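Local coordinates for regulatory protein SWI6 (Saccharomyces cerevisiae, PDB 1SW6), which partners SWI4 in SBF and MBP1 in MBF to drive cell-cycle-dependent transcription, and is represented here by its ankyrin-repeat domain, at residues 25-30 with 189-194; 49-54 with 124-129; 130-135 with 159-164; 229-234 with 264-269. All blocks are in the same frame, centred on the assembly; numbering follows the deposited sequence.

Contact 1 of 4, residues 25-30 with 189-194; sequences GPIITF and YLYPCL
Tyr-189 and Tyr-191 carry helix 183-190 of the second ankyrin repeat, and the turn that follows it, against the N-terminal strand 27-29. That strand pairs in parallel with strand 240-242. Tyr-189 comes first. Its CE2 lies 3.7 Å from Phe-30 CE1, and the two side chains pass at a slant. Farther out, the Tyr-189 OH reaches Ile-28 CD1 at 3.6 Å; these two side chains run alongside each other in the same direction. The backbone O atoms of Tyr-189 and Phe-30 both accept hydrogen bonds from Arg-157, so one guanidinium ties the two segments together. Tyr-191 comes next, with its CB directed at the strand. Its CG sits between the backbone N and the carbonyl carbon (chi1 68°), and this carries the ring out to the strand. Pro-192 CD lies above one face of the ring, near its rim. Ile-27 CG2 touches the ring at CE2, 4.3 Å away, and Thr-29 CG2 comes to 3.5 Å from the Tyr-191 OH. Tyr-191 is buried, and its OH also hydrogen-bonds to Asp-260 OD2. Water 1 completes the link: it accepts from Phe-30 N at 2.9 Å and donates to Tyr-191 OH at 2.8 Å.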
loop_
_atom_site.group_PDB
_atom_site.type_symbol
_atom_site.label_atom_id
_atom_site.label_comp_id
_atom_site.label_asym_id
_atom_site.label_seq_id
_atom_site.Cartn_x
_atom_site.Cartn_y
_atom_site.Cartn_z
ATOM N N GLY A 25 18.818 -16.055 -22.627
ATOM C CA GLY A 25 19.735 -14.869 -22.548
ATOM C C GLY A 25 20.685 -14.919 -21.361
ATOM O O GLY A 25 20.530 -15.764 -20.473
ATOM N N PRO A 26 21.687 -14.026 -21.309
ATOM C CA PRO A 26 22.631 -14.030 -20.191
ATOM C C PRO A 26 22.106 -13.305 -18.954
ATOM O O PRO A 26 21.223 -12.450 -19.039
ATOM C CB PRO A 26 23.852 -13.341 -20.785
ATOM C CG PRO A 26 23.227 -12.297 -21.633
ATOM C CD PRO A 26 22.113 -13.063 -22.341
ATOM N N ILE A 27 22.661 -13.668 -17.806
ATOM C CA ILE A 27 22.294 -13.060 -16.540
ATOM C C ILE A 27 23.318 -11.968 -16.249
ATOM O O ILE A 27 24.498 -12.250 -16.042
ATOM C CB ILE A 27 22.336 -14.093 -15.400
ATOM C CG1 ILE A 27 21.383 -15.250 -15.711
ATOM C CG2 ILE A 27 21.982 -13.431 -14.083
ATOM C CD1 ILE A 27 21.411 -16.366 -14.676
ATOM N N ILE A 28 22.874 -10.717 -16.256
ATOM C CA ILE A 28 23.763 -9.599 -15.974
ATOM C C ILE A 28 23.852 -9.480 -14.457
ATOM O O ILE A 28 22.836 -9.335 -13.777
ATOM C CB ILE A 28 23.200 -8.326 -16.591
ATOM C CG1 ILE A 28 22.924 -8.579 -18.076
ATOM C CG2 ILE A 28 24.178 -7.173 -16.416
ATOM C CD1 ILE A 28 22.265 -7.419 -18.786
ATOM N N THR A 29 25.066 -9.540 -13.925
ATOM C CA THR A 29 25.251 -9.505 -12.482
ATOM C C THR A 29 25.862 -8.236 -11.892
ATOM O O THR A 29 26.539 -7.482 -12.583
ATOM C CB THR A 29 26.104 -10.703 -12.048
ATOM O OG1 THR A 29 27.346 -10.685 -12.767
ATOM C CG2 THR A 29 25.378 -12.015 -12.362
ATOM N N PHE A 30 25.606 -8.018 -10.602
ATOM C CA PHE A 30 26.121 -6.865 -9.868
ATOM C C PHE A 30 26.545 -7.342 -8.478
ATOM O O PHE A 30 25.927 -8.255 -7.916
ATOM C CB PHE A 30 25.047 -5.779 -9.741
ATOM C CG PHE A 30 24.423 -5.383 -11.052
ATOM C CD1 PHE A 30 23.443 -6.176 -11.641
ATOM C CD2 PHE A 30 24.833 -4.226 -11.711
ATOM C CE1 PHE A 30 22.881 -5.827 -12.866
ATOM C CE2 PHE A 30 24.278 -3.863 -12.942
ATOM C CZ PHE A 30 23.300 -4.666 -13.522
ATOM N N TYR A 189 17.625 -10.208 -11.881
ATOM C CA TYR A 189 18.162 -9.082 -11.118
ATOM C C TYR A 189 17.949 -9.167 -9.602
ATOM O O TYR A 189 18.674 -8.511 -8.849
ATOM C CB TYR A 189 17.575 -7.759 -11.618
ATOM C CG TYR A 189 18.055 -7.368 -12.989
ATOM C CD1 TYR A 189 17.565 -8.007 -14.128
ATOM C CD2 TYR A 189 19.035 -6.386 -13.150
ATOM C CE1 TYR A 189 18.037 -7.683 -15.397
ATOM C CE2 TYR A 189 19.518 -6.051 -14.413
ATOM C CZ TYR A 189 19.014 -6.706 -15.533
ATOM O OH TYR A 189 19.492 -6.386 -16.786
ATOM N N LEU A 190 16.984 -9.966 -9.144
ATOM C CA LEU A 190 16.733 -10.045 -7.697
ATOM C C LEU A 190 16.970 -11.397 -7.024
ATOM O O LEU A 190 16.616 -11.563 -5.863
ATOM C CB LEU A 190 15.303 -9.570 -7.362
ATOM C CG LEU A 190 14.835 -8.167 -7.795
ATOM C CD1 LEU A 190 13.535 -7.813 -7.067
ATOM C CD2 LEU A 190 15.896 -7.117 -7.461
ATOM N N TYR A 191 17.581 -12.349 -7.734
ATOM C CA TYR A 191 17.854 -13.671 -7.162
ATOM C C TYR A 191 18.612 -13.627 -5.831
ATOM O O TYR A 191 18.450 -14.523 -4.998
ATOM C CB TYR A 191 18.622 -14.551 -8.168
ATOM C CG TYR A 191 20.035 -14.089 -8.458
ATOM C CD1 TYR A 191 21.074 -14.345 -7.563
ATOM C CD2 TYR A 191 20.318 -13.356 -9.601
ATOM C CE1 TYR A 191 22.367 -13.869 -7.802
ATOM C CE2 TYR A 191 21.596 -12.877 -9.852
ATOM C CZ TYR A 191 22.618 -13.134 -8.951
ATOM O OH TYR A 191 23.886 -12.644 -9.208
ATOM N N PRO A 192 19.456 -12.596 -5.606
ATOM C CA PRO A 192 20.153 -12.595 -4.316
ATOM C C PRO A 192 19.179 -12.599 -3.137
ATOM O O PRO A 192 19.512 -13.091 -2.068
ATOM C CB PRO A 192 20.986 -11.314 -4.371
ATOM C CG PRO A 192 21.294 -11.177 -5.847
ATOM C CD PRO A 192 19.971 -11.523 -6.483
ATOM N N CYS A 193 17.978 -12.055 -3.336
ATOM C CA CYS A 193 16.969 -12.009 -2.277
ATOM C C CYS A 193 16.421 -13.393 -1.931
ATOM O O CYS A 193 15.881 -13.599 -0.852
ATOM C CB CYS A 193 15.794 -11.110 -2.687
ATOM S SG CYS A 193 16.228 -9.399 -3.099
ATOM N N LEU A 194 16.553 -14.339 -2.852
ATOM C CA LEU A 194 16.052 -15.690 -2.616
ATOM C C LEU A 194 16.632 -16.338 -1.364
ATOM O O LEU A 194 16.023 -17.239 -0.797
ATOM C CB LEU A 194 16.360 -16.587 -3.814
ATOM C CG LEU A 194 15.644 -16.230 -5.106
ATOM C CD1 LEU A 194 16.158 -17.113 -6.236
ATOM C CD2 LEU A 194 14.139 -16.414 -4.905
HETATM O O HOH W 1 23.621 -9.876 -9.520
#

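Contact 2 of 4, residues 49-54 with 124-129; sequences LPSPVV and NIPVDE
Val-54 has CG1 opposite its backbone N (chi1 178°), which swings CG2 toward Ile-125. Ile-125 has CG1 beside its backbone N (chi1 -59°), which leaves CG2 anti to that N, facing Val-54. The two side chains are roughly perpendicular. Their CG2 atoms are modelled 3.2 Å apart, so short that the exact distance is doubtful. Val-54 CG2 also touches Pro-126 CD at 3.6 Å. Beside this pair, the rings of Pro-52 and Pro-126 lie alongside, headed opposite ways, with Pro-52 CG 3.7 Å from Pro-126 CD. The same Pro-52 CG rests on Asn-124 O at 3.4 Å, and Tyr-159 also packs on Pro-52. Ser-51 OG lies against Pro-126 CG at 3.2 Å. An inverse gamma turn is centred on Val-53, closed by a weak bond from Val-54 N to Pro-52 O. The turn sends Val-53 away while Pro-52 and Val-54 face the other loop. This is apolar loop-on-loop packing near the surface of the ankyrin-repeat domain. One loop joins strand 46-47 to helix 57-71; the other leads from helix 105-115 into helix 134-140. Helix 57-71 covers Ile-125 through Gln-59 and Leu-63, and helix 134-140 meets Val-127 through Pro-134 and Trp-137.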
loop_
_atom_site.group_PDB
_atom_site.type_symbol
_atom_site.label_atom_id
_atom_site.label_comp_id
_atom_site.label_asym_id
_atom_site.label_seq_id
_atom_site.Cartn_x
_atom_site.Cartn_y
_atom_site.Cartn_z
ATOM N N LEU A 49 19.080 -7.480 5.455
ATOM C CA LEU A 49 19.782 -6.430 6.176
ATOM C C LEU A 49 18.759 -5.539 6.873
ATOM O O LEU A 49 17.665 -5.295 6.350
ATOM C CB LEU A 49 20.639 -5.594 5.221
ATOM C CG LEU A 49 21.715 -6.370 4.456
ATOM C CD1 LEU A 49 22.620 -5.406 3.692
ATOM C CD2 LEU A 49 22.529 -7.189 5.435
ATOM N N PRO A 50 19.097 -5.044 8.071
ATOM C CA PRO A 50 18.168 -4.177 8.810
ATOM C C PRO A 50 17.887 -2.890 8.046
ATOM O O PRO A 50 18.776 -2.339 7.393
ATOM C CB PRO A 50 18.904 -3.926 10.125
ATOM C CG PRO A 50 20.359 -3.958 9.698
ATOM C CD PRO A 50 20.397 -5.145 8.760
ATOM N N SER A 51 16.644 -2.422 8.112
ATOM C CA SER A 51 16.281 -1.192 7.426
ATOM C C SER A 51 17.250 -0.117 7.893
ATOM O O SER A 51 17.381 0.140 9.092
ATOM C CB SER A 51 14.846 -0.787 7.765
ATOM O OG SER A 51 14.472 0.366 7.031
ATOM N N PRO A 52 17.961 0.516 6.951
ATOM C CA PRO A 52 18.917 1.558 7.328
ATOM C C PRO A 52 18.276 2.725 8.075
ATOM O O PRO A 52 17.200 3.201 7.707
ATOM C CB PRO A 52 19.529 1.963 5.987
ATOM C CG PRO A 52 18.436 1.656 5.002
ATOM C CD PRO A 52 17.907 0.344 5.489
ATOM N N VAL A 53 18.925 3.165 9.148
ATOM C CA VAL A 53 18.410 4.286 9.924
ATOM C C VAL A 53 19.090 5.550 9.419
ATOM O O VAL A 53 19.943 6.132 10.089
ATOM C CB VAL A 53 18.694 4.129 11.431
ATOM C CG1 VAL A 53 18.035 5.270 12.195
ATOM C CG2 VAL A 53 18.180 2.780 11.924
ATOM N N VAL A 54 18.703 5.956 8.217
ATOM C CA VAL A 54 19.265 7.137 7.587
ATOM C C VAL A 54 19.233 8.354 8.490
ATOM O O VAL A 54 18.209 8.675 9.094
ATOM C CB VAL A 54 18.526 7.460 6.285
ATOM C CG1 VAL A 54 19.090 8.733 5.662
ATOM C CG2 VAL A 54 18.662 6.283 5.328
ATOM N N ASN A 124 19.640 4.132 -0.995
ATOM C CA ASN A 124 19.412 3.178 0.077
ATOM C C ASN A 124 18.891 3.801 1.375
ATOM O O ASN A 124 19.492 3.656 2.448
ATOM C CB ASN A 124 20.708 2.394 0.308
ATOM C CG ASN A 124 21.179 1.676 -0.957
ATOM O OD1 ASN A 124 22.316 1.845 -1.398
ATOM N ND2 ASN A 124 20.295 0.874 -1.546
ATOM N N ILE A 125 17.751 4.476 1.254
ATOM C CA ILE A 125 17.090 5.146 2.369
ATOM C C ILE A 125 15.619 4.738 2.408
ATOM O O ILE A 125 14.952 4.703 1.375
ATOM C CB ILE A 125 17.117 6.684 2.187
ATOM C CG1 ILE A 125 18.555 7.183 2.085
ATOM C CG2 ILE A 125 16.369 7.360 3.327
ATOM C CD1 ILE A 125 18.657 8.659 1.759
ATOM N N PRO A 126 15.093 4.416 3.598
ATOM C CA PRO A 126 13.675 4.043 3.619
ATOM C C PRO A 126 12.888 5.267 3.134
ATOM O O PRO A 126 13.231 6.404 3.471
ATOM C CB PRO A 126 13.424 3.719 5.089
ATOM C CG PRO A 126 14.762 3.187 5.542
ATOM C CD PRO A 126 15.735 4.153 4.897
ATOM N N VAL A 127 11.847 5.038 2.340
ATOM C CA VAL A 127 11.060 6.136 1.791
ATOM C C VAL A 127 9.691 6.319 2.443
ATOM O O VAL A 127 8.985 7.290 2.171
ATOM C CB VAL A 127 10.917 5.956 0.257
ATOM C CG1 VAL A 127 9.829 6.848 -0.302
ATOM C CG2 VAL A 127 12.237 6.288 -0.404
ATOM N N ASP A 128 9.314 5.399 3.319
ATOM C CA ASP A 128 8.030 5.528 3.978
ATOM C C ASP A 128 8.063 5.001 5.400
ATOM O O ASP A 128 9.127 4.724 5.953
ATOM C CB ASP A 128 6.944 4.817 3.164
ATOM C CG ASP A 128 7.136 3.317 3.114
ATOM O OD1 ASP A 128 6.631 2.700 2.154
ATOM O OD2 ASP A 128 7.771 2.750 4.032
ATOM N N GLU A 129 6.874 4.864 5.974
ATOM C CA GLU A 129 6.686 4.402 7.343
ATOM C C GLU A 129 7.054 2.941 7.576
ATOM O O GLU A 129 7.516 2.583 8.657
ATOM C CB GLU A 129 5.222 4.607 7.747
ATOM C CG GLU A 129 4.664 5.979 7.397
ATOM C CD GLU A 129 3.139 6.033 7.449
ATOM O OE1 GLU A 129 2.579 7.145 7.278
ATOM O OE2 GLU A 129 2.501 4.971 7.651
#

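Contact 3 of 4, residues 130-135 with 159-164; sequences HGNTPL and YGDNMG
The loops that open the first and second ankyrin repeats meet here; the backbones come closest, CA to CA, at Gly-131 and Asp-161. They run nearly antiparallel, 165° apart. Asn-162 N donates to His-130 O at 2.9 Å in an almost straight bond (172°), tilted from the carbonyl plane. The Asn-162 amide folds back over the same carbonyl, its CG 3.3 Å from His-130 O. Gly-131 O receives a weaker contact from the CA-H of Asp-161. Water 2 donates to Gly-131 O and to Gly-160 O, each at 2.7 Å. The loops leading into successive repeats thus lie side by side, and the run from Gly-131 to His-136 matches the family's G-x-TPLH signature. Thr-133 sits at the N-cap position of helix 134-140, and its OG1 hydrogen-bonds to His-136 ND1. Its CG2 touches Tyr-159 CB at 4.2 Å. In the second loop, Asp-161 CG sits between its N and carbonyl carbon (chi1 63°). Met-163 N meets OD1 from above the carboxylate plane in a bent 2.7 Å bond, forming an Asx turn within the type I turn 161-164. OD1 also accepts from Glu-165 N. His-130 NE2 is hydrogen-bonded to Asn-176 of the second subunit.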
loop_
_atom_site.group_PDB
_atom_site.type_symbol
_atom_site.label_atom_id
_atom_site.label_comp_id
_atom_site.label_asym_id
_atom_site.label_seq_id
_atom_site.Cartn_x
_atom_site.Cartn_y
_atom_site.Cartn_z
ATOM N N HIS A 130 6.844 2.098 6.571
ATOM C CA HIS A 130 7.123 0.672 6.717
ATOM C C HIS A 130 8.561 0.258 6.407
ATOM O O HIS A 130 8.885 -0.928 6.431
ATOM C CB HIS A 130 6.159 -0.135 5.844
ATOM C CG HIS A 130 4.744 0.347 5.909
ATOM N ND1 HIS A 130 4.356 1.578 5.421
ATOM C CD2 HIS A 130 3.626 -0.229 6.412
ATOM C CE1 HIS A 130 3.060 1.738 5.619
ATOM N NE2 HIS A 130 2.592 0.657 6.219
ATOM N N GLY A 131 9.421 1.228 6.120
ATOM C CA GLY A 131 10.802 0.906 5.819
ATOM C C GLY A 131 11.034 0.495 4.373
ATOM O O GLY A 131 12.064 -0.110 4.052
ATOM N N ASN A 132 10.080 0.803 3.496
ATOM C CA ASN A 132 10.227 0.472 2.085
ATOM C C ASN A 132 11.332 1.325 1.480
ATOM O O ASN A 132 11.410 2.527 1.744
ATOM C CB ASN A 132 8.934 0.748 1.305
ATOM C CG ASN A 132 7.866 -0.314 1.519
ATOM O OD1 ASN A 132 8.105 -1.506 1.322
ATOM N ND2 ASN A 132 6.669 0.121 1.906
ATOM N N THR A 133 12.199 0.703 0.686
ATOM C CA THR A 133 13.258 1.432 -0.005
ATOM C C THR A 133 12.639 1.651 -1.383
ATOM O O THR A 133 11.575 1.102 -1.675
ATOM C CB THR A 133 14.544 0.582 -0.181
ATOM O OG1 THR A 133 14.281 -0.518 -1.070
ATOM C CG2 THR A 133 15.016 0.048 1.152
ATOM N N PRO A 134 13.272 2.467 -2.241
ATOM C CA PRO A 134 12.663 2.654 -3.559
ATOM C C PRO A 134 12.483 1.311 -4.276
ATOM O O PRO A 134 11.498 1.093 -4.991
ATOM C CB PRO A 134 13.666 3.568 -4.266
ATOM C CG PRO A 134 14.135 4.440 -3.147
ATOM C CD PRO A 134 14.367 3.431 -2.029
ATOM N N LEU A 135 13.437 0.410 -4.074
ATOM C CA LEU A 135 13.386 -0.901 -4.712
ATOM C C LEU A 135 12.121 -1.693 -4.350
ATOM O O LEU A 135 11.565 -2.390 -5.201
ATOM C CB LEU A 135 14.648 -1.702 -4.363
ATOM C CG LEU A 135 15.238 -2.568 -5.480
ATOM C CD1 LEU A 135 15.472 -1.739 -6.731
ATOM C CD2 LEU A 135 16.541 -3.185 -4.992
ATOM N N TYR A 159 18.278 -5.170 1.575
ATOM C CA TYR A 159 17.572 -4.495 2.663
ATOM C C TYR A 159 16.143 -4.959 2.907
ATOM O O TYR A 159 15.327 -5.011 1.990
ATOM C CB TYR A 159 17.558 -2.979 2.434
ATOM C CG TYR A 159 18.871 -2.286 2.720
ATOM C CD1 TYR A 159 19.512 -2.448 3.946
ATOM C CD2 TYR A 159 19.454 -1.443 1.782
ATOM C CE1 TYR A 159 20.698 -1.790 4.229
ATOM C CE2 TYR A 159 20.641 -0.778 2.056
ATOM C CZ TYR A 159 21.253 -0.956 3.279
ATOM O OH TYR A 159 22.429 -0.309 3.559
ATOM N N GLY A 160 15.846 -5.299 4.155
ATOM C CA GLY A 160 14.498 -5.707 4.499
ATOM C C GLY A 160 13.747 -4.470 4.968
ATOM O O GLY A 160 14.365 -3.458 5.324
ATOM N N ASP A 161 12.419 -4.513 4.939
ATOM C CA ASP A 161 11.644 -3.380 5.419
ATOM C C ASP A 161 11.544 -3.588 6.933
ATOM O O ASP A 161 12.242 -4.437 7.479
ATOM C CB ASP A 161 10.257 -3.343 4.759
ATOM C CG ASP A 161 9.410 -4.557 5.085
ATOM O OD1 ASP A 161 9.834 -5.402 5.903
ATOM O OD2 ASP A 161 8.302 -4.663 4.520
ATOM N N ASN A 162 10.680 -2.845 7.612
ATOM C CA ASN A 162 10.570 -2.973 9.063
ATOM C C ASN A 162 10.165 -4.365 9.529
ATOM O O ASN A 162 10.318 -4.704 10.704
ATOM C CB ASN A 162 9.605 -1.920 9.618
ATOM C CG ASN A 162 10.126 -0.502 9.421
ATOM O OD1 ASN A 162 11.304 -0.301 9.094
ATOM N ND2 ASN A 162 9.255 0.490 9.627
ATOM N N MET A 163 9.657 -5.166 8.602
ATOM C CA MET A 163 9.260 -6.536 8.899
ATOM C C MET A 163 10.374 -7.482 8.450
ATOM O O MET A 163 10.290 -8.691 8.643
ATOM C CB MET A 163 7.972 -6.877 8.153
ATOM C CG MET A 163 6.759 -6.132 8.654
ATOM S SD MET A 163 6.339 -6.738 10.289
ATOM C CE MET A 163 5.378 -8.239 9.836
ATOM N N GLY A 164 11.415 -6.917 7.845
ATOM C CA GLY A 164 12.522 -7.727 7.364
ATOM C C GLY A 164 12.202 -8.313 5.997
ATOM O O GLY A 164 12.875 -9.226 5.510
HETATM O O HOH W 2 14.563 -0.932 4.416
#

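Contact 4 of 4, residues 229-234 with 264-269; sequences MGWIVK and ENLDLK
Ile-232 presses on the backbone where the chain enters helix 268-276, and this is the tight part of the contact. Its CG2 lies 3.3 Å from Leu-268 N and 3.6 Å from Asp-267 C. Close by, Leu-268 CD1 meets CE of the buried Met-229 at 3.8 Å. The methionine bends at chi2 (-58°) and chi3 (-69°) to bring its methyl there. Ile-232 CD1 lies in the plane of the Trp-231 ring, at the edge. Leu-266 CD1 approaches the same indole near its plane, 4.5 Å from CZ3, a looser touch although both residues are buried. The indole NE1 is hydrogen-bonded to Asp-188 OD1. Both segments belong to the third ankyrin repeat, which is unusually long. The contact brings the last turns of helix 218-234 against the chain that returns after the partly unmodelled segment between the two, at the junction of helices 261-265 and 268-276. Toward the solvent the packing opens out. Leu-268 is partly exposed, and its CD2 only comes to 4.1 Å from CG1 of the exposed Val-233, the two side chains lying side by side. Asp-267 points away from helix 218-234. Its OD2 caps Trp-270 N at the start of the new helix. Its OD1 forms a 2.7 Å salt bridge with Lys-269 NZ, which meets it from above the carboxylate plane.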
loop_
_atom_site.group_PDB
_atom_site.type_symbol
_atom_site.label_atom_id
_atom_site.label_comp_id
_atom_site.label_asym_id
_atom_site.label_seq_id
_atom_site.Cartn_x
_atom_site.Cartn_y
_atom_site.Cartn_z
ATOM N N MET A 229 10.818 -22.233 -9.553
ATOM C CA MET A 229 11.438 -23.551 -9.702
ATOM C C MET A 229 12.058 -23.703 -11.101
ATOM O O MET A 229 13.197 -24.148 -11.236
ATOM C CB MET A 229 10.417 -24.659 -9.444
ATOM C CG MET A 229 9.913 -24.723 -7.998
ATOM S SD MET A 229 11.255 -24.954 -6.785
ATOM C CE MET A 229 11.739 -26.648 -7.195
ATOM N N GLY A 230 11.317 -23.319 -12.138
ATOM C CA GLY A 230 11.856 -23.407 -13.483
ATOM C C GLY A 230 13.111 -22.556 -13.644
ATOM O O GLY A 230 14.088 -22.978 -14.278
ATOM N N TRP A 231 13.095 -21.358 -13.059
ATOM C CA TRP A 231 14.237 -20.440 -13.148
ATOM C C TRP A 231 15.497 -21.064 -12.552
ATOM O O TRP A 231 16.590 -20.941 -13.115
ATOM C CB TRP A 231 13.937 -19.126 -12.409
ATOM C CG TRP A 231 15.045 -18.082 -12.536
ATOM C CD1 TRP A 231 15.179 -17.135 -13.517
ATOM C CD2 TRP A 231 16.161 -17.906 -11.658
ATOM N NE1 TRP A 231 16.310 -16.382 -13.297
ATOM C CE2 TRP A 231 16.931 -16.836 -12.164
ATOM C CE3 TRP A 231 16.588 -18.549 -10.487
ATOM C CZ2 TRP A 231 18.104 -16.392 -11.540
ATOM C CZ3 TRP A 231 17.756 -18.107 -9.864
ATOM C CH2 TRP A 231 18.500 -17.037 -10.396
ATOM N N ILE A 232 15.345 -21.729 -11.408
ATOM C CA ILE A 232 16.483 -22.341 -10.763
ATOM C C ILE A 232 17.107 -23.409 -11.667
ATOM O O ILE A 232 18.320 -23.444 -11.822
ATOM C CB ILE A 232 16.102 -22.955 -9.378
ATOM C CG1 ILE A 232 16.477 -21.999 -8.235
ATOM C CG2 ILE A 232 16.893 -24.213 -9.129
ATOM C CD1 ILE A 232 15.752 -20.694 -8.241
ATOM N N VAL A 233 16.286 -24.257 -12.280
ATOM C CA VAL A 233 16.820 -25.319 -13.141
ATOM C C VAL A 233 17.286 -24.837 -14.518
ATOM O O VAL A 233 18.236 -25.384 -15.078
ATOM C CB VAL A 233 15.799 -26.486 -13.319
ATOM C CG1 VAL A 233 15.569 -27.176 -11.990
ATOM C CG2 VAL A 233 14.462 -25.953 -13.842
ATOM N N LYS A 234 16.648 -23.805 -15.060
ATOM C CA LYS A 234 17.048 -23.300 -16.370
ATOM C C LYS A 234 18.296 -22.410 -16.367
ATOM O O LYS A 234 18.993 -22.321 -17.377
ATOM C CB LYS A 234 15.889 -22.546 -17.027
ATOM C CG LYS A 234 14.637 -23.394 -17.203
ATOM C CD LYS A 234 13.607 -22.737 -18.106
ATOM C CE LYS A 234 13.144 -21.390 -17.581
ATOM N NZ LYS A 234 12.213 -20.709 -18.547
ATOM N N GLU A 264 26.165 -19.044 -8.371
ATOM C CA GLU A 264 26.734 -20.363 -8.612
ATOM C C GLU A 264 26.203 -21.429 -7.658
ATOM O O GLU A 264 25.816 -22.511 -8.091
ATOM C CB GLU A 264 28.267 -20.303 -8.520
ATOM C CG GLU A 264 29.004 -20.152 -9.860
ATOM C CD GLU A 264 28.411 -19.078 -10.771
ATOM O OE1 GLU A 264 27.359 -19.341 -11.396
ATOM O OE2 GLU A 264 28.994 -17.971 -10.864
ATOM N N ASN A 265 26.171 -21.123 -6.365
ATOM C CA ASN A 265 25.700 -22.091 -5.370
ATOM C C ASN A 265 24.177 -22.217 -5.276
ATOM O O ASN A 265 23.665 -23.081 -4.565
ATOM C CB ASN A 265 26.265 -21.751 -3.983
ATOM C CG ASN A 265 27.781 -21.871 -3.916
ATOM O OD1 ASN A 265 28.369 -21.833 -2.835
ATOM N ND2 ASN A 265 28.419 -22.010 -5.070
ATOM N N LEU A 266 23.453 -21.355 -5.982
ATOM C CA LEU A 266 21.994 -21.404 -5.957
ATOM C C LEU A 266 21.488 -22.372 -7.027
ATOM O O LEU A 266 21.344 -21.997 -8.191
ATOM C CB LEU A 266 21.405 -20.015 -6.222
ATOM C CG LEU A 266 20.472 -19.321 -5.218
ATOM C CD1 LEU A 266 19.829 -18.122 -5.925
ATOM C CD2 LEU A 266 19.389 -20.259 -4.715
ATOM N N ASP A 267 21.220 -23.616 -6.642
ATOM C CA ASP A 267 20.721 -24.597 -7.599
ATOM C C ASP A 267 19.547 -25.389 -7.025
ATOM O O ASP A 267 19.081 -25.123 -5.913
ATOM C CB ASP A 267 21.852 -25.538 -8.048
ATOM C CG ASP A 267 22.503 -26.275 -6.888
ATOM O OD1 ASP A 267 23.614 -26.817 -7.072
ATOM O OD2 ASP A 267 21.908 -26.321 -5.798
ATOM N N LEU A 268 19.068 -26.361 -7.789
ATOM C CA LEU A 268 17.928 -27.147 -7.365
ATOM C C LEU A 268 18.129 -27.836 -6.017
ATOM O O LEU A 268 17.269 -27.749 -5.132
ATOM C CB LEU A 268 17.566 -28.173 -8.443
ATOM C CG LEU A 268 16.370 -29.067 -8.086
ATOM C CD1 LEU A 268 15.128 -28.215 -7.849
ATOM C CD2 LEU A 268 16.125 -30.065 -9.203
ATOM N N LYS A 269 19.260 -28.513 -5.838
ATOM C CA LYS A 269 19.468 -29.178 -4.570
ATOM C C LYS A 269 19.564 -28.183 -3.399
ATOM O O LYS A 269 19.207 -28.512 -2.255
ATOM C CB LYS A 269 20.695 -30.095 -4.642
ATOM C CG LYS A 269 22.003 -29.466 -5.044
ATOM C CD LYS A 269 23.035 -30.585 -5.177
ATOM C CE LYS A 269 24.413 -30.066 -5.519
ATOM N NZ LYS A 269 24.428 -29.426 -6.858
#

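How the contacts relate
Contacts 2 and 3 are close neighbours, with centres about 6 Å apart. Backbone atoms of Val-127 and Asn-132 probably hydrogen-bond between them, as do those of Leu-49 and Gly-160. Contact 3 joins the first two ankyrin repeats, and contact 2 packs directly beside it. Contacts 1 and 4 also touch, with centres about 12 Å apart: Tyr-191 and Leu-194 pack on Trp-231 and Leu-266, joining the second repeat to the third. Contact 1 comes within about 5 Å of contact 3, nearest atoms, without touching. Contacts 2 and 4 lie about 30 Å apart, centre to centre. Along the chain, contact 1 encloses contacts 2 and 3, and contact 4 follows. The N-terminal strand 27-29 thus folds back onto the repeat stack.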